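Local coordinates for protein Cel44C (Paenibacillus polymyxa, PDB 2YKK) that hydrolyses xyloglucan as an endo-glucanase of glycoside hydrolase family 44, this chain being the family 44 part of a longer multidomain protein, at residues A[116-121]-A[134-139]. The protein carries 2 engineered substitutions. Residues are numbered along the deposited sequence; the frame is centred on the assembly and turned at random.
Sequences VAKDGN and RWNQVV
Val116 and Asn136 are the tightly packed end of this contact, a hydrogen-bonded antiparallel pair whose backbone bonds measure 2.9 Å (Val116 N to Asn136 O) and 2.8 Å (Asn136 N to Val116 O). Val116 CG1 meets Val138 CG2 at 3.7 Å, and Trp135 turns the edge of its ring, at CE3, to Val116 O. Beyond the non-hydrogen-bonded pair Ala117 and Trp135, Lys118 N continues the ladder by donating to Arg134 O from above the carbonyl plane. Strands 115-117, 135-139 and 156-158 form a small mixed sheet separate from the eight-stranded parallel barrel of this TIM-barrel enzyme, and the Asn136 side chain lies about 5 Å from the bound calcium ion. The solvent side is looser and polar: where Val116 and Asn136 are buried, Lys118, Asp119 and Arg134 are partly exposed and Asn121 exposed. Lys118 has CG anti to the backbone N (chi1 -170°) and reaches across the Asn136 side chain at about a right angle, CD passing close to OD1; its bend at chi4 carries NZ onto an in-plane lone pair of OD1, 2.8 Å away, and NZ donates to a water. Arg134, bent at chi2 and chi3, grips Asp119 side-on: NE reaches OD2 at 2.9 Å and NH2 reaches OD1 at 3.0 Å, both on syn lone pairs, with carboxylate and guanidinium planes 19° apart. Asp119 OD1 also accepts Asn121 N at 2.9 Å, closing an Asx turn. Replacing Asp119 by alanine would probably leave Arg134 NE without its carboxylate and Asn121 N without an acceptor. Backbone oxygens of Gly122 and Ser123 take further guanidinium protons.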
loop_
_atom_site.group_PDB
_atom_site.type_symbol
_atom_site.label_atom_id
_atom_site.label_comp_id
_atom_site.label_asym_id
_atom_site.label_seq_id
_atom_site.Cartn_x
_atom_site.Cartn_y
_atom_site.Cartn_z
ATOM N N VAL A 116 14.032 -20.332 -5.234
ATOM C CA VAL A 116 12.776 -20.152 -5.933
ATOM C C VAL A 116 12.322 -21.493 -6.494
ATOM O O VAL A 116 13.111 -22.413 -6.654
ATOM C CB VAL A 116 12.853 -19.055 -7.069
ATOM C CG1 VAL A 116 13.182 -17.667 -6.473
ATOM C CG2 VAL A 116 13.922 -19.480 -8.116
ATOM N N ALA A 117 11.020 -21.600 -6.784
ATOM C CA ALA A 117 10.448 -22.863 -7.258
ATOM C C ALA A 117 11.063 -23.374 -8.553
ATOM O O ALA A 117 11.024 -22.684 -9.603
ATOM C CB ALA A 117 8.887 -22.713 -7.431
ATOM N N LYS A 118 11.531 -24.625 -8.534
ATOM C CA LYS A 118 12.123 -25.224 -9.738
ATOM C C LYS A 118 11.039 -25.802 -10.666
ATOM O O LYS A 118 11.297 -26.021 -11.855
ATOM C CB LYS A 118 13.109 -26.329 -9.296
ATOM C CG LYS A 118 14.011 -26.892 -10.455
ATOM C CD LYS A 118 15.235 -27.656 -9.850
ATOM C CE LYS A 118 16.120 -28.168 -10.988
ATOM N NZ LYS A 118 16.942 -27.074 -11.673
ATOM N N ASP A 119 9.858 -26.095 -10.132
ATOM C CA ASP A 119 8.806 -26.778 -10.898
ATOM C C ASP A 119 7.419 -26.354 -10.439
ATOM O O ASP A 119 7.296 -25.483 -9.567
ATOM C CB ASP A 119 8.962 -28.290 -10.690
ATOM C CG ASP A 119 8.846 -28.682 -9.219
ATOM O OD1 ASP A 119 7.858 -28.324 -8.553
ATOM O OD2 ASP A 119 9.763 -29.374 -8.728
ATOM N N GLY A 120 6.371 -26.984 -11.013
ATOM C CA GLY A 120 5.022 -26.735 -10.577
ATOM C C GLY A 120 4.393 -28.029 -10.079
ATOM O O GLY A 120 3.209 -28.277 -10.319
ATOM N N ASN A 121 5.159 -28.844 -9.358
ATOM C CA ASN A 121 4.718 -30.201 -8.996
ATOM C C ASN A 121 4.000 -30.309 -7.650
ATOM O O ASN A 121 3.921 -31.418 -7.054
ATOM C CB ASN A 121 5.920 -31.172 -9.032
ATOM C CG ASN A 121 6.528 -31.308 -10.418
ATOM O OD1 ASN A 121 7.666 -31.760 -10.575
ATOM N ND2 ASN A 121 5.778 -30.951 -11.421
ATOM N N ARG A 134 13.363 -29.634 -5.634
ATOM C CA ARG A 134 12.177 -28.769 -5.801
ATOM C C ARG A 134 12.589 -27.288 -5.977
ATOM O O ARG A 134 11.717 -26.438 -6.267
ATOM C CB ARG A 134 11.201 -28.907 -4.656
ATOM C CG ARG A 134 10.775 -30.394 -4.373
ATOM C CD ARG A 134 10.127 -31.107 -5.632
ATOM N NE ARG A 134 8.988 -30.314 -6.128
ATOM C CZ ARG A 134 7.805 -30.245 -5.520
ATOM N NH1 ARG A 134 7.589 -30.927 -4.407
ATOM N NH2 ARG A 134 6.857 -29.470 -6.024
ATOM N N TRP A 135 13.886 -26.987 -5.875
ATOM C CA TRP A 135 14.278 -25.535 -5.724
ATOM C C TRP A 135 15.468 -25.165 -6.563
ATOM O O TRP A 135 16.419 -25.945 -6.695
ATOM C CB TRP A 135 14.628 -25.220 -4.263
ATOM C CG TRP A 135 13.492 -25.533 -3.299
ATOM C CD1 TRP A 135 13.362 -26.660 -2.508
ATOM C CD2 TRP A 135 12.309 -24.766 -3.117
ATOM N NE1 TRP A 135 12.201 -26.586 -1.757
ATOM C CE2 TRP A 135 11.530 -25.425 -2.127
ATOM C CE3 TRP A 135 11.853 -23.539 -3.641
ATOM C CZ2 TRP A 135 10.315 -24.929 -1.697
ATOM C CZ3 TRP A 135 10.645 -23.034 -3.200
ATOM C CH2 TRP A 135 9.880 -23.712 -2.231
ATOM N N ASN A 136 15.435 -23.952 -7.107
ATOM C CA ASN A 136 16.666 -23.337 -7.682
ATOM C C ASN A 136 17.221 -22.306 -6.704
ATOM O O ASN A 136 16.440 -21.694 -5.964
ATOM C CB ASN A 136 16.355 -22.662 -9.010
ATOM C CG ASN A 136 16.148 -23.642 -10.138
ATOM O OD1 ASN A 136 16.729 -24.711 -10.164
ATOM N ND2 ASN A 136 15.280 -23.288 -11.063
ATOM N N GLN A 137 18.544 -22.110 -6.681
ATOM C CA GLN A 137 19.165 -21.129 -5.777
ATOM C C GLN A 137 19.142 -19.765 -6.428
ATOM O O GLN A 137 19.361 -19.666 -7.642
ATOM C CB GLN A 137 20.638 -21.472 -5.556
ATOM C CG GLN A 137 20.906 -22.730 -4.868
ATOM C CD GLN A 137 22.374 -23.019 -5.019
ATOM O OE1 GLN A 137 23.210 -22.251 -4.564
ATOM N NE2 GLN A 137 22.678 -24.034 -5.763
ATOM N N VAL A 138 18.908 -18.719 -5.638
ATOM C CA VAL A 138 18.983 -17.335 -6.139
ATOM C C VAL A 138 20.427 -16.787 -6.050
ATOM O O VAL A 138 21.122 -16.964 -5.015
ATOM C CB VAL A 138 18.068 -16.411 -5.296
ATOM C CG1 VAL A 138 18.236 -14.920 -5.704
ATOM C CG2 VAL A 138 16.594 -16.859 -5.412
ATOM N N VAL A 139 20.890 -16.177 -7.140
ATOM C CA VAL A 139 22.196 -15.491 -7.145
ATOM C C VAL A 139 21.899 -14.058 -7.578
ATOM O O VAL A 139 21.201 -13.850 -8.591
ATOM C CB VAL A 139 23.194 -16.168 -8.103
ATOM C CG1 VAL A 139 24.511 -15.363 -8.259
ATOM C CG2 VAL A 139 23.466 -17.623 -7.618
HETATM O O HOH W 1 15.502 -25.643 -13.606
HETATM O O HOH W 2 9.123 -26.371 -6.915
#